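Local coordinates for free methionine-R-sulfoxide reductase (Saccharomyces cerevisiae, PDB 1F5M), which reduces the R-enantiomer of free methionine sulfoxide to methionine, drawing on thioredoxin, and protects yeast against oxidative stress, at residues 11-16 against 50-55; 23-28 against 55-60; 63-68 against 151-156. All blocks are in the same frame, centred on the assembly; numbering follows the deposited sequence.

Interaction 1: residues 11-16 against 50-55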
ATOM      1  N   ASP B  11     -13.966   7.876  -2.066  1.00 25.03           N
ATOM      2  CA  ASP B  11     -14.246   9.248  -2.455  1.00 25.27           C
ATOM      3  C   ASP B  11     -13.276  10.292  -1.947  1.00 24.68           C
ATOM      4  O   ASP B  11     -13.257  11.413  -2.420  1.00 24.59           O
ATOM      5  CB  ASP B  11     -15.684   9.627  -2.082  1.00 24.63           C
ATOM      6  CG  ASP B  11     -16.719   8.896  -2.936  1.00 28.64           C
ATOM      7  OD1 ASP B  11     -16.552   8.804  -4.180  1.00 30.52           O
ATOM      8  OD2 ASP B  11     -17.709   8.420  -2.373  1.00 27.38           O
ATOM      9  N   HIS B  12     -12.455   9.938  -0.978  1.00 22.95           N
ATOM     10  CA  HIS B  12     -11.470  10.888  -0.511  1.00 23.74           C
ATOM     11  C   HIS B  12     -10.462  11.169  -1.600  1.00 24.61           C
ATOM     12  O   HIS B  12      -9.699  12.146  -1.553  1.00 24.42           O
ATOM     13  CB  HIS B  12     -10.731  10.312   0.685  1.00 22.36           C
ATOM     14  CG  HIS B  12     -11.537  10.338   1.933  1.00 24.50           C
ATOM     15  ND1 HIS B  12     -11.713  11.483   2.682  1.00 23.93           N
ATOM     16  CD2 HIS B  12     -12.249   9.366   2.548  1.00 23.92           C
ATOM     17  CE1 HIS B  12     -12.489  11.211   3.710  1.00 24.91           C
ATOM     18  NE2 HIS B  12     -12.828   9.934   3.651  1.00 25.60           N
ATOM     19  N   VAL B  13     -10.455  10.301  -2.597  1.00 25.16           N
ATOM     20  CA  VAL B  13      -9.495  10.404  -3.672  1.00 24.63           C
ATOM     21  C   VAL B  13     -10.211  10.712  -4.996  1.00 25.28           C
ATOM     22  O   VAL B  13      -9.616  10.680  -6.075  1.00 24.45           O
ATOM     23  CB  VAL B  13      -8.681   9.056  -3.659  1.00 27.19           C
ATOM     24  CG1 VAL B  13      -8.464   8.532  -5.016  1.00 30.73           C
ATOM     25  CG2 VAL B  13      -7.394   9.244  -2.861  1.00 25.53           C
ATOM     26  N   ASN B  14     -11.504  11.032  -4.902  1.00 26.41           N
ATOM     27  CA  ASN B  14     -12.289  11.353  -6.088  1.00 29.96           C
ATOM     28  C   ASN B  14     -12.642  12.827  -6.038  1.00 33.26           C
ATOM     29  O   ASN B  14     -13.570  13.226  -5.325  1.00 35.63           O
ATOM     30  CB  ASN B  14     -13.593  10.530  -6.143  1.00 29.25           C
ATOM     31  CG  ASN B  14     -13.345   9.043  -6.366  1.00 30.53           C
ATOM     32  OD1 ASN B  14     -12.424   8.651  -7.095  1.00 30.29           O
ATOM     33  ND2 ASN B  14     -14.190   8.211  -5.786  1.00 30.75           N
ATOM     34  N   TYR B  15     -11.880  13.641  -6.750  1.00 34.87           N
ATOM     35  CA  TYR B  15     -12.152  15.070  -6.819  1.00 36.41           C
ATOM     36  C   TYR B  15     -11.590  15.579  -8.128  1.00 36.93           C
ATOM     37  O   TYR B  15     -10.771  14.912  -8.757  1.00 36.13           O
ATOM     38  CB  TYR B  15     -11.526  15.796  -5.647  1.00 37.24           C
ATOM     39  CG  TYR B  15     -10.110  15.385  -5.389  1.00 38.98           C
ATOM     40  CD1 TYR B  15      -9.045  15.992  -6.060  1.00 39.01           C
ATOM     41  CD2 TYR B  15      -9.826  14.390  -4.450  1.00 39.63           C
ATOM     42  CE1 TYR B  15      -7.733  15.616  -5.795  1.00 38.75           C
ATOM     43  CE2 TYR B  15      -8.522  14.006  -4.184  1.00 39.77           C
ATOM     44  CZ  TYR B  15      -7.489  14.618  -4.857  1.00 39.29           C
ATOM     45  OH  TYR B  15      -6.232  14.174  -4.619  1.00 38.97           O
ATOM     46  N   SER B  16     -12.029  16.758  -8.539  1.00 37.11           N
ATOM     47  CA  SER B  16     -11.592  17.296  -9.814  1.00 38.31           C
ATOM     48  C   SER B  16     -10.155  17.733  -9.781  1.00 37.82           C
ATOM     49  O   SER B  16      -9.648  18.155  -8.747  1.00 37.98           O
ATOM     50  CB  SER B  16     -12.461  18.483 -10.241  1.00 36.38           C
ATOM     51  OG  SER B  16     -11.698  19.675 -10.181  1.00 38.60           O
ATOM     52  N   SER B  50      -0.935   6.575   2.078  1.00 19.99           N
ATOM     53  CA  SER B  50      -0.208   6.409   0.826  1.00 19.13           C
ATOM     54  C   SER B  50      -1.161   6.616  -0.360  1.00 19.77           C
ATOM     55  O   SER B  50      -0.792   7.202  -1.365  1.00 17.78           O
ATOM     56  CB  SER B  50       0.481   5.025   0.763  1.00 19.35           C
ATOM     57  OG  SER B  50      -0.458   3.978   0.578  1.00 18.80           O
ATOM     58  N   SER B  51      -2.410   6.165  -0.245  1.00 18.93           N
ATOM     59  CA  SER B  51      -3.353   6.355  -1.339  1.00 20.41           C
ATOM     60  C   SER B  51      -3.737   7.856  -1.540  1.00 18.95           C
ATOM     61  O   SER B  51      -3.925   8.329  -2.663  1.00 17.66           O
ATOM     62  CB  SER B  51      -4.595   5.530  -1.041  1.00 21.28           C
ATOM     63  OG  SER B  51      -5.514   5.673  -2.065  1.00 19.64           O
ATOM     64  N   LEU B  52      -3.851   8.596  -0.445  1.00 17.04           N
ATOM     65  CA  LEU B  52      -4.202  10.020  -0.459  1.00 17.88           C
ATOM     66  C   LEU B  52      -3.079  10.767  -1.211  1.00 18.43           C
ATOM     67  O   LEU B  52      -3.338  11.500  -2.191  1.00 19.84           O
ATOM     68  CB  LEU B  52      -4.308  10.567   0.998  1.00 18.90           C
ATOM     69  CG  LEU B  52      -5.604  10.214   1.753  1.00 16.53           C
ATOM     70  CD1 LEU B  52      -5.615  10.782   3.202  1.00 18.51           C
ATOM     71  CD2 LEU B  52      -6.793  10.795   0.939  1.00 18.16           C
ATOM     72  N   ILE B  53      -1.843  10.488  -0.823  1.00 16.86           N
ATOM     73  CA  ILE B  53      -0.675  11.165  -1.419  1.00 16.63           C
ATOM     74  C   ILE B  53      -0.561  10.858  -2.910  1.00 18.87           C
ATOM     75  O   ILE B  53      -0.408  11.758  -3.724  1.00 17.91           O
ATOM     76  CB  ILE B  53       0.608  10.734  -0.706  1.00 15.11           C
ATOM     77  CG1 ILE B  53       0.545  11.201   0.755  1.00 15.10           C
ATOM     78  CG2 ILE B  53       1.854  11.296  -1.427  1.00 17.53           C
ATOM     79  CD1 ILE B  53       1.578  10.559   1.625  1.00 13.02           C
ATOM     80  N   TRP B  54      -0.734   9.584  -3.256  1.00 17.29           N
ATOM     81  CA  TRP B  54      -0.608   9.128  -4.625  1.00 17.79           C
ATOM     82  C   TRP B  54      -1.594   9.884  -5.529  1.00 19.89           C
ATOM     83  O   TRP B  54      -1.209  10.459  -6.544  1.00 21.86           O
ATOM     84  CB  TRP B  54      -0.910   7.592  -4.718  1.00 16.70           C
ATOM     85  CG  TRP B  54      -0.953   7.129  -6.180  1.00 16.36           C
ATOM     86  CD1 TRP B  54      -1.985   7.278  -7.060  1.00 18.72           C
ATOM     87  CD2 TRP B  54       0.124   6.576  -6.915  1.00 18.77           C
ATOM     88  NE1 TRP B  54      -1.615   6.852  -8.304  1.00 19.00           N
ATOM     89  CE2 TRP B  54      -0.320   6.408  -8.250  1.00 20.50           C
ATOM     90  CE3 TRP B  54       1.445   6.211  -6.585  1.00 21.89           C
ATOM     91  CZ2 TRP B  54       0.503   5.880  -9.264  1.00 22.66           C
ATOM     92  CZ3 TRP B  54       2.270   5.686  -7.594  1.00 25.23           C
ATOM     93  CH2 TRP B  54       1.788   5.524  -8.924  1.00 22.65           C
ATOM     94  N   HIS B  55      -2.882   9.842  -5.168  1.00 19.13           N
ATOM     95  CA  HIS B  55      -3.905  10.488  -5.959  1.00 19.40           C
ATOM     96  C   HIS B  55      -3.797  12.001  -5.999  1.00 18.80           C
ATOM     97  O   HIS B  55      -4.116  12.605  -7.026  1.00 19.60           O
ATOM     98  CB  HIS B  55      -5.276  10.045  -5.472  1.00 17.43           C
ATOM     99  CG  HIS B  55      -5.557   8.603  -5.770  1.00 18.71           C
ATOM    100  ND1 HIS B  55      -5.970   8.163  -7.019  1.00 21.64           N
ATOM    101  CD2 HIS B  55      -5.351   7.491  -5.030  1.00 17.44           C
ATOM    102  CE1 HIS B  55      -5.995   6.843  -7.031  1.00 21.35           C
ATOM    103  NE2 HIS B  55      -5.616   6.411  -5.834  1.00 20.21           N
TER
HETATM  104  O   HOH W   1      -5.877  12.840  -2.506  1.00 31.10           O

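Interaction 2: residues 23-28 against 55-60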
ATOM      1  N   GLU B  23      -5.726  23.807  -2.405  1.00 31.62           N
ATOM      2  CA  GLU B  23      -7.008  23.151  -2.069  1.00 32.05           C
ATOM      3  C   GLU B  23      -6.838  21.641  -1.925  1.00 30.96           C
ATOM      4  O   GLU B  23      -7.350  21.025  -0.983  1.00 30.55           O
ATOM      5  CB  GLU B  23      -8.059  23.363  -3.169  1.00 33.41           C
ATOM      6  CG  GLU B  23      -8.577  24.766  -3.348  1.00 38.37           C
ATOM      7  CD  GLU B  23      -9.751  24.812  -4.327  1.00 41.11           C
ATOM      8  OE1 GLU B  23      -9.570  24.412  -5.507  1.00 41.09           O
ATOM      9  OE2 GLU B  23     -10.862  25.243  -3.914  1.00 42.79           O
ATOM     10  N   ILE B  24      -6.154  21.047  -2.905  1.00 30.44           N
ATOM     11  CA  ILE B  24      -5.920  19.615  -2.933  1.00 28.91           C
ATOM     12  C   ILE B  24      -5.144  19.134  -1.704  1.00 26.91           C
ATOM     13  O   ILE B  24      -5.488  18.141  -1.076  1.00 26.81           O
ATOM     14  CB  ILE B  24      -5.167  19.235  -4.232  1.00 29.23           C
ATOM     15  CG1 ILE B  24      -6.073  19.506  -5.434  1.00 30.08           C
ATOM     16  CG2 ILE B  24      -4.718  17.783  -4.188  1.00 28.64           C
ATOM     17  CD1 ILE B  24      -5.440  19.146  -6.754  1.00 26.50           C
ATOM     18  N   LEU B  25      -4.105  19.847  -1.333  1.00 25.65           N
ATOM     19  CA  LEU B  25      -3.313  19.417  -0.195  1.00 26.69           C
ATOM     20  C   LEU B  25      -4.031  19.677   1.117  1.00 29.25           C
ATOM     21  O   LEU B  25      -3.876  18.920   2.107  1.00 27.66           O
ATOM     22  CB  LEU B  25      -1.948  20.128  -0.222  1.00 27.81           C
ATOM     23  CG  LEU B  25      -1.147  19.889  -1.516  1.00 26.62           C
ATOM     24  CD1 LEU B  25       0.232  20.531  -1.420  1.00 30.64           C
ATOM     25  CD2 LEU B  25      -1.021  18.404  -1.750  1.00 26.60           C
ATOM     26  N   GLU B  26      -4.815  20.747   1.157  1.00 28.83           N
ATOM     27  CA  GLU B  26      -5.516  21.024   2.388  1.00 32.59           C
ATOM     28  C   GLU B  26      -6.591  19.956   2.567  1.00 31.75           C
ATOM     29  O   GLU B  26      -6.847  19.505   3.676  1.00 31.09           O
ATOM     30  CB  GLU B  26      -6.134  22.435   2.366  1.00 36.15           C
ATOM     31  CG  GLU B  26      -6.719  22.816   3.717  1.00 40.59           C
ATOM     32  CD  GLU B  26      -5.852  22.323   4.908  1.00 44.25           C
ATOM     33  OE1 GLU B  26      -4.664  22.810   5.041  1.00 43.14           O
ATOM     34  OE2 GLU B  26      -6.382  21.451   5.686  1.00 38.79           O
ATOM     35  N   GLN B  27      -7.203  19.544   1.466  1.00 31.37           N
ATOM     36  CA  GLN B  27      -8.230  18.499   1.515  1.00 32.09           C
ATOM     37  C   GLN B  27      -7.633  17.174   1.926  1.00 29.97           C
ATOM     38  O   GLN B  27      -8.319  16.326   2.497  1.00 29.75           O
ATOM     39  CB  GLN B  27      -8.882  18.302   0.148  1.00 33.71           C
ATOM     40  CG  GLN B  27     -10.235  18.976   0.013  1.00 39.19           C
ATOM     41  CD  GLN B  27     -10.768  18.934  -1.416  1.00 43.31           C
ATOM     42  OE1 GLN B  27     -10.742  17.875  -2.081  1.00 43.34           O
ATOM     43  NE2 GLN B  27     -11.266  20.091  -1.901  1.00 43.68           N
ATOM     44  N   LEU B  28      -6.367  16.967   1.582  1.00 28.87           N
ATOM     45  CA  LEU B  28      -5.721  15.710   1.929  1.00 26.48           C
ATOM     46  C   LEU B  28      -5.514  15.673   3.426  1.00 25.56           C
ATOM     47  O   LEU B  28      -5.810  14.664   4.053  1.00 25.10           O
ATOM     48  CB  LEU B  28      -4.374  15.547   1.201  1.00 25.07           C
ATOM     49  CG  LEU B  28      -3.623  14.234   1.449  1.00 24.03           C
ATOM     50  CD1 LEU B  28      -2.783  13.943   0.269  1.00 24.53           C
ATOM     51  CD2 LEU B  28      -2.757  14.301   2.704  1.00 24.07           C
ATOM     52  N   HIS B  55      -2.882   9.842  -5.168  1.00 19.13           N
ATOM     53  CA  HIS B  55      -3.905  10.488  -5.959  1.00 19.40           C
ATOM     54  C   HIS B  55      -3.797  12.001  -5.999  1.00 18.80           C
ATOM     55  O   HIS B  55      -4.116  12.605  -7.026  1.00 19.60           O
ATOM     56  CB  HIS B  55      -5.276  10.045  -5.472  1.00 17.43           C
ATOM     57  CG  HIS B  55      -5.557   8.603  -5.770  1.00 18.71           C
ATOM     58  ND1 HIS B  55      -5.970   8.163  -7.019  1.00 21.64           N
ATOM     59  CD2 HIS B  55      -5.351   7.491  -5.030  1.00 17.44           C
ATOM     60  CE1 HIS B  55      -5.995   6.843  -7.031  1.00 21.35           C
ATOM     61  NE2 HIS B  55      -5.616   6.411  -5.834  1.00 20.21           N
ATOM     62  N   ALA B  56      -3.397  12.613  -4.901  1.00 18.10           N
ATOM     63  CA  ALA B  56      -3.212  14.073  -4.902  1.00 22.62           C
ATOM     64  C   ALA B  56      -2.172  14.462  -5.958  1.00 23.65           C
ATOM     65  O   ALA B  56      -2.400  15.368  -6.794  1.00 24.36           O
ATOM     66  CB  ALA B  56      -2.739  14.568  -3.543  1.00 22.71           C
ATOM     67  N   TYR B  57      -1.021  13.808  -5.927  1.00 23.44           N
ATOM     68  CA  TYR B  57       0.000  14.169  -6.903  1.00 24.66           C
ATOM     69  C   TYR B  57      -0.375  13.834  -8.329  1.00 25.68           C
ATOM     70  O   TYR B  57       0.043  14.540  -9.251  1.00 24.52           O
ATOM     71  CB  TYR B  57       1.358  13.561  -6.534  1.00 25.32           C
ATOM     72  CG  TYR B  57       2.015  14.423  -5.495  1.00 26.68           C
ATOM     73  CD1 TYR B  57       1.767  14.214  -4.143  1.00 26.00           C
ATOM     74  CD2 TYR B  57       2.737  15.568  -5.874  1.00 25.90           C
ATOM     75  CE1 TYR B  57       2.196  15.127  -3.182  1.00 25.98           C
ATOM     76  CE2 TYR B  57       3.170  16.488  -4.922  1.00 26.28           C
ATOM     77  CZ  TYR B  57       2.890  16.266  -3.581  1.00 25.93           C
ATOM     78  OH  TYR B  57       3.204  17.195  -2.620  1.00 26.07           O
ATOM     79  N   LYS B  58      -1.179  12.784  -8.523  1.00 23.85           N
ATOM     80  CA  LYS B  58      -1.593  12.420  -9.872  1.00 26.08           C
ATOM     81  C   LYS B  58      -2.468  13.540 -10.401  1.00 27.68           C
ATOM     82  O   LYS B  58      -2.358  13.909 -11.568  1.00 28.63           O
ATOM     83  CB  LYS B  58      -2.404  11.088  -9.890  1.00 25.70           C
ATOM     84  CG  LYS B  58      -1.537   9.813 -10.027  1.00 28.39           C
ATOM     85  CD  LYS B  58      -0.561   9.979 -11.197  1.00 32.74           C
ATOM     86  CE  LYS B  58       0.297   8.751 -11.525  1.00 37.15           C
ATOM     87  NZ  LYS B  58       1.574   9.140 -12.321  1.00 38.74           N
ATOM     88  N   SER B  59      -3.344  14.087  -9.555  1.00 29.73           N
ATOM     89  CA  SER B  59      -4.234  15.138 -10.026  1.00 31.68           C
ATOM     90  C   SER B  59      -3.494  16.461 -10.202  1.00 32.13           C
ATOM     91  O   SER B  59      -3.902  17.265 -11.036  1.00 33.15           O
ATOM     92  CB  SER B  59      -5.452  15.294  -9.111  1.00 32.50           C
ATOM     93  OG  SER B  59      -5.122  15.987  -7.946  1.00 37.52           O
ATOM     94  N   LEU B  60      -2.412  16.677  -9.452  1.00 30.56           N
ATOM     95  CA  LEU B  60      -1.594  17.906  -9.604  1.00 29.43           C
ATOM     96  C   LEU B  60      -0.736  17.767 -10.858  1.00 28.17           C
ATOM     97  O   LEU B  60       0.098  18.636 -11.176  1.00 29.74           O
ATOM     98  CB  LEU B  60      -0.651  18.096  -8.416  1.00 29.04           C
ATOM     99  CG  LEU B  60      -1.045  18.934  -7.197  1.00 31.86           C
ATOM    100  CD1 LEU B  60      -2.372  19.613  -7.385  1.00 30.94           C
ATOM    101  CD2 LEU B  60      -1.044  18.058  -5.990  1.00 31.44           C
TER

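Interaction 3: residues 63-68 against 151-156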
ATOM      1  N   ASP B  63       4.126  13.566 -12.486  1.00 23.86           N
ATOM      2  CA  ASP B  63       4.186  12.168 -12.934  1.00 23.40           C
ATOM      3  C   ASP B  63       4.886  11.285 -11.905  1.00 22.72           C
ATOM      4  O   ASP B  63       5.982  10.787 -12.143  1.00 22.70           O
ATOM      5  CB  ASP B  63       4.900  12.133 -14.287  1.00 25.20           C
ATOM      6  CG  ASP B  63       4.658  10.872 -15.061  1.00 25.57           C
ATOM      7  OD1 ASP B  63       3.830   9.992 -14.696  1.00 29.06           O
ATOM      8  OD2 ASP B  63       5.298  10.758 -16.103  1.00 28.16           O
ATOM      9  N   ILE B  64       4.264  11.094 -10.740  1.00 21.69           N
ATOM     10  CA  ILE B  64       4.881  10.275  -9.705  1.00 22.71           C
ATOM     11  C   ILE B  64       4.755   8.773 -10.016  1.00 21.51           C
ATOM     12  O   ILE B  64       3.867   8.363 -10.765  1.00 21.94           O
ATOM     13  CB  ILE B  64       4.269  10.556  -8.303  1.00 24.50           C
ATOM     14  CG1 ILE B  64       2.776  10.188  -8.307  1.00 24.70           C
ATOM     15  CG2 ILE B  64       4.462  12.043  -7.942  1.00 23.69           C
ATOM     16  CD1 ILE B  64       2.250   9.914  -6.959  1.00 29.88           C
ATOM     17  N   ASN B  65       5.683   7.986  -9.471  1.00 19.72           N
ATOM     18  CA  ASN B  65       5.725   6.541  -9.622  1.00 21.06           C
ATOM     19  C   ASN B  65       5.786   5.850  -8.266  1.00 19.65           C
ATOM     20  O   ASN B  65       5.752   4.629  -8.194  1.00 20.90           O
ATOM     21  CB  ASN B  65       6.895   6.052 -10.503  1.00 21.43           C
ATOM     22  CG  ASN B  65       8.248   6.646 -10.127  1.00 21.53           C
ATOM     23  OD1 ASN B  65       8.416   7.855 -10.064  1.00 17.74           O
ATOM     24  ND2 ASN B  65       9.237   5.781  -9.937  1.00 21.68           N
ATOM     25  N   TRP B  66       5.835   6.615  -7.190  1.00 17.82           N
ATOM     26  CA  TRP B  66       5.843   5.947  -5.894  1.00 17.70           C
ATOM     27  C   TRP B  66       5.460   6.913  -4.828  1.00 20.63           C
ATOM     28  O   TRP B  66       5.899   8.087  -4.855  1.00 17.00           O
ATOM     29  CB  TRP B  66       7.213   5.404  -5.593  1.00 20.04           C
ATOM     30  CG  TRP B  66       7.232   4.211  -4.734  1.00 20.95           C
ATOM     31  CD1 TRP B  66       7.134   2.910  -5.157  1.00 19.58           C
ATOM     32  CD2 TRP B  66       7.427   4.156  -3.314  1.00 19.35           C
ATOM     33  NE1 TRP B  66       7.269   2.060  -4.103  1.00 20.05           N
ATOM     34  CE2 TRP B  66       7.448   2.779  -2.956  1.00 21.41           C
ATOM     35  CE3 TRP B  66       7.593   5.114  -2.316  1.00 20.87           C
ATOM     36  CZ2 TRP B  66       7.629   2.341  -1.647  1.00 17.78           C
ATOM     37  CZ3 TRP B  66       7.785   4.679  -0.994  1.00 15.78           C
ATOM     38  CH2 TRP B  66       7.802   3.297  -0.678  1.00 21.49           C
ATOM     39  N   ALA B  67       4.604   6.465  -3.903  1.00 16.76           N
ATOM     40  CA  ALA B  67       4.230   7.316  -2.781  1.00 17.19           C
ATOM     41  C   ALA B  67       4.009   6.381  -1.656  1.00 18.03           C
ATOM     42  O   ALA B  67       3.088   5.518  -1.707  1.00 19.54           O
ATOM     43  CB  ALA B  67       2.953   8.155  -3.085  1.00 16.69           C
ATOM     44  N   GLY B  68       4.809   6.539  -0.611  1.00 16.03           N
ATOM     45  CA  GLY B  68       4.677   5.613   0.491  1.00 17.25           C
ATOM     46  C   GLY B  68       5.509   5.897   1.693  1.00 17.55           C
ATOM     47  O   GLY B  68       6.003   7.026   1.889  1.00 18.82           O
ATOM     48  N   ASP B 151       8.385   9.313  -5.115  1.00 18.19           N
ATOM     49  CA  ASP B 151       9.330   9.287  -6.265  1.00 18.55           C
ATOM     50  C   ASP B 151       8.606   9.904  -7.474  1.00 20.23           C
ATOM     51  O   ASP B 151       7.389   9.732  -7.619  1.00 16.98           O
ATOM     52  CB  ASP B 151       9.727   7.871  -6.718  1.00 20.55           C
ATOM     53  CG  ASP B 151      10.649   7.165  -5.766  1.00 22.75           C
ATOM     54  OD1 ASP B 151      10.849   7.646  -4.648  1.00 23.79           O
ATOM     55  OD2 ASP B 151      11.159   6.076  -6.130  1.00 25.99           O
ATOM     56  N   CYS B 152       9.359  10.586  -8.343  1.00 17.34           N
ATOM     57  CA  CYS B 152       8.802  11.184  -9.568  1.00 18.60           C
ATOM     58  C   CYS B 152       9.586  10.745 -10.793  1.00 19.59           C
ATOM     59  O   CYS B 152      10.819  10.649 -10.750  1.00 19.23           O
ATOM     60  CB  CYS B 152       8.826  12.732  -9.452  1.00 17.91           C
ATOM     61  SG  CYS B 152       8.244  13.649 -10.912  1.00 22.14           S
ATOM     62  N   LEU B 153       8.894  10.569 -11.918  1.00 19.62           N
ATOM     63  CA  LEU B 153       9.538  10.150 -13.165  1.00 22.05           C
ATOM     64  C   LEU B 153      10.291  11.250 -13.883  1.00 24.32           C
ATOM     65  O   LEU B 153      11.069  10.958 -14.780  1.00 23.45           O
ATOM     66  CB  LEU B 153       8.517   9.562 -14.132  1.00 22.28           C
ATOM     67  CG  LEU B 153       7.916   8.243 -13.618  1.00 22.69           C
ATOM     68  CD1 LEU B 153       6.840   7.777 -14.583  1.00 23.95           C
ATOM     69  CD2 LEU B 153       8.978   7.198 -13.501  1.00 19.77           C
ATOM     70  N   ASP B 154      10.028  12.510 -13.526  1.00 25.69           N
ATOM     71  CA  ASP B 154      10.751  13.633 -14.149  1.00 26.34           C
ATOM     72  C   ASP B 154      11.684  14.261 -13.123  1.00 25.06           C
ATOM     73  O   ASP B 154      11.466  14.116 -11.916  1.00 24.32           O
ATOM     74  CB  ASP B 154       9.784  14.747 -14.621  1.00 27.96           C
ATOM     75  CG  ASP B 154       8.712  14.263 -15.619  1.00 29.49           C
ATOM     76  OD1 ASP B 154       9.051  13.569 -16.600  1.00 31.91           O
ATOM     77  OD2 ASP B 154       7.517  14.618 -15.436  1.00 28.20           O
ATOM     78  N   TYR B 155      12.718  14.966 -13.595  1.00 24.49           N
ATOM     79  CA  TYR B 155      13.615  15.693 -12.700  1.00 23.84           C
ATOM     80  C   TYR B 155      12.807  16.865 -12.139  1.00 24.89           C
ATOM     81  O   TYR B 155      11.778  17.242 -12.698  1.00 25.88           O
ATOM     82  CB  TYR B 155      14.812  16.316 -13.461  1.00 23.12           C
ATOM     83  CG  TYR B 155      15.754  15.320 -14.108  1.00 23.06           C
ATOM     84  CD1 TYR B 155      15.775  15.140 -15.484  1.00 22.50           C
ATOM     85  CD2 TYR B 155      16.577  14.517 -13.335  1.00 23.74           C
ATOM     86  CE1 TYR B 155      16.585  14.184 -16.089  1.00 22.66           C
ATOM     87  CE2 TYR B 155      17.390  13.551 -13.928  1.00 25.57           C
ATOM     88  CZ  TYR B 155      17.375  13.397 -15.310  1.00 25.72           C
ATOM     89  OH  TYR B 155      18.086  12.381 -15.896  1.00 27.22           O
ATOM     90  N   GLU B 156      13.265  17.432 -11.024  1.00 25.43           N
ATOM     91  CA  GLU B 156      12.624  18.611 -10.452  1.00 27.18           C
ATOM     92  C   GLU B 156      11.122  18.483 -10.230  1.00 24.87           C
ATOM     93  O   GLU B 156      10.346  19.409 -10.508  1.00 24.31           O
ATOM     94  CB  GLU B 156      12.903  19.825 -11.361  1.00 29.02           C
ATOM     95  CG  GLU B 156      14.394  20.193 -11.521  1.00 34.86           C
ATOM     96  CD  GLU B 156      14.717  20.862 -12.887  1.00 38.40           C
ATOM     97  OE1 GLU B 156      15.913  20.896 -13.282  1.00 41.06           O
ATOM     98  OE2 GLU B 156      13.787  21.361 -13.580  1.00 39.29           O
TER
HETATM   99  O   HOH W   2       6.125  15.430 -13.361  1.00 22.91           O
HETATM  100  O   HOH W   3       7.046  11.968 -17.561  1.00 33.00           O

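Interaction 1: residues 11-16 against 50-55
V13, on the 3-10 turn 11-13, lays its branches against the imidazole of H55 on helix 42-59, and the two side chains cross at about a right angle. Followed outward from the backbone, V13 CB lies 3.8 Å from H55 CG. One branch, CG1, lies over one face of the imidazole, a placement that is doubtful in detail. The other branch, CG2, rests 3.5 Å from H55 CB and reaches on to L52, with V13 CG2 to L52 CD2 at 4.1 Å. The H55 ring is sandwiched, because W54 CD1 lies 3.8 Å above the plane of its opposite face, over the centre. That pose follows from H55 CG standing anti to the carbonyl carbon and beside the backbone N (chi1 -69°), which places the ring between V13 and W54. An alanine here would remove the ring and is likely to open a gap between V13 and W54, leaving the valine less firmly held. Beside this pair, H12 CB meets L52 CD2 at 4.0 Å, while H12 ND1 bonds S31 of helix 21-36. Y15 is tied on through water 1, which lies 2.5 Å from Y15 OH and donates to L52 O at 2.9 Å. S51 OG bonds G87 O of the second subunit, whose K88 also packs on V13. The N-terminal loop thus lies against helices 21-36 and 42-59 at the subunit interface, while I53 and W54 of helix 42-59 touch strand 64-72.

Interaction 2: residues 23-28 against 55-60
I24 and A56 form the tight centre of this helix pair: I24 CG2 sits 3.8 Å from A56 CB. A56 CB is also met by L28, whose CD1 stops 3.9 Å from it, so I24 and L28 close on one small residue. With its CG1 set anti to the carbonyl carbon (chi1 -66°), I24 sends CD1 along helix 42-59 to S59, where I24 CD1 and S59 OG are 3.4 Å apart. That hydroxyl has its own polar mate, since S59 OG donates to A56 O at 3.0 Å, tilted 27° from the carbonyl plane, and A56 O accepts L60 N as well. The I24 and L60 side chains lie alongside one another, pointing opposite ways. Toward L25 the packing is looser: L25 CD2 is 4.3 Å from L60 CD2 and only grazes Y57 OH, which is bonded to D162 of helix 160-176. S59 and L60, where helix 42-59 ends, remain partly open to solvent. The axes of segments 23-28 and 55-59 approach to 10.2 Å, with directions 171° apart, an antiparallel helix pair that, with helix 160-176 beside it, belongs to the helical layer of the GAF fold.

Interaction 3: residues 63-68 against 151-156
A classic beta bulge joins N65 and W66 to the single residue D151, where strands 64-72 and 144-152 run antiparallel. N65 N donates to D151 O at 3.1 Å, approaching from above the carbonyl plane, 44° out of it, while D151 N reaches W66 O at 2.8 Å. Beyond the bulge I64 and C152 make a non-hydrogen-bonded pair, and L153 N gives D63 O a nearly straight bond of 2.9 Å (170°). W66 and D151 share one face of the sheet, their CB atoms 3.7 Å apart. The strands are the middle two of the six-stranded antiparallel GAF sheet, and the one-residue shift in register, with the corner turned at N65, falls at the end of this central pair, where 64-72 begins and 144-152 finishes. N65 CG lies between the backbone N and the carbonyl carbon (chi1 49°), which folds the amide over L153; N65 CG comes 3.5 Å from L153 CD2. Its ND2 bonds T129 and D126, the residue after C125 of the C91-C125 disulfide, and T129 OG1 is also hydrogen-bonded to D151 OD2, so this threonine links the polar ends of both partners. At the outer end two waters couple D63 to D154: water 2 accepts from D63 N and donates to D154 OD2, and water 3 donates to D63 OD2 and D154 OD1. The carboxylates stay 4.5 Å apart between D63 OD2 and D154 OD2, and these bridges probably ease their mutual repulsion. C152 SG accepts D154 N at a long 3.4 Å, a contact within the turn that follows the strand.

Overall arrangement
Interactions 1 and 2 lie side by side, centres about 7 Å apart, and both use helix 42-59, with H55 common to the two. Their segments alternate along the chain: loop 11-16, then 23-28, then 50-55 and 55-60. Interaction 3 follows in sequence, opening just after that helix and closing between strands 64-72 and 144-152; its centre lies about 16 Å from interaction 1 and 14 Å from interaction 2. Helix 42-59 connects all three, since W54 packs on N65, Y57 on I64, and K58 bonds I64 O. The helical layer is thereby fastened to the central sheet, while interaction 1 also meets the second subunit.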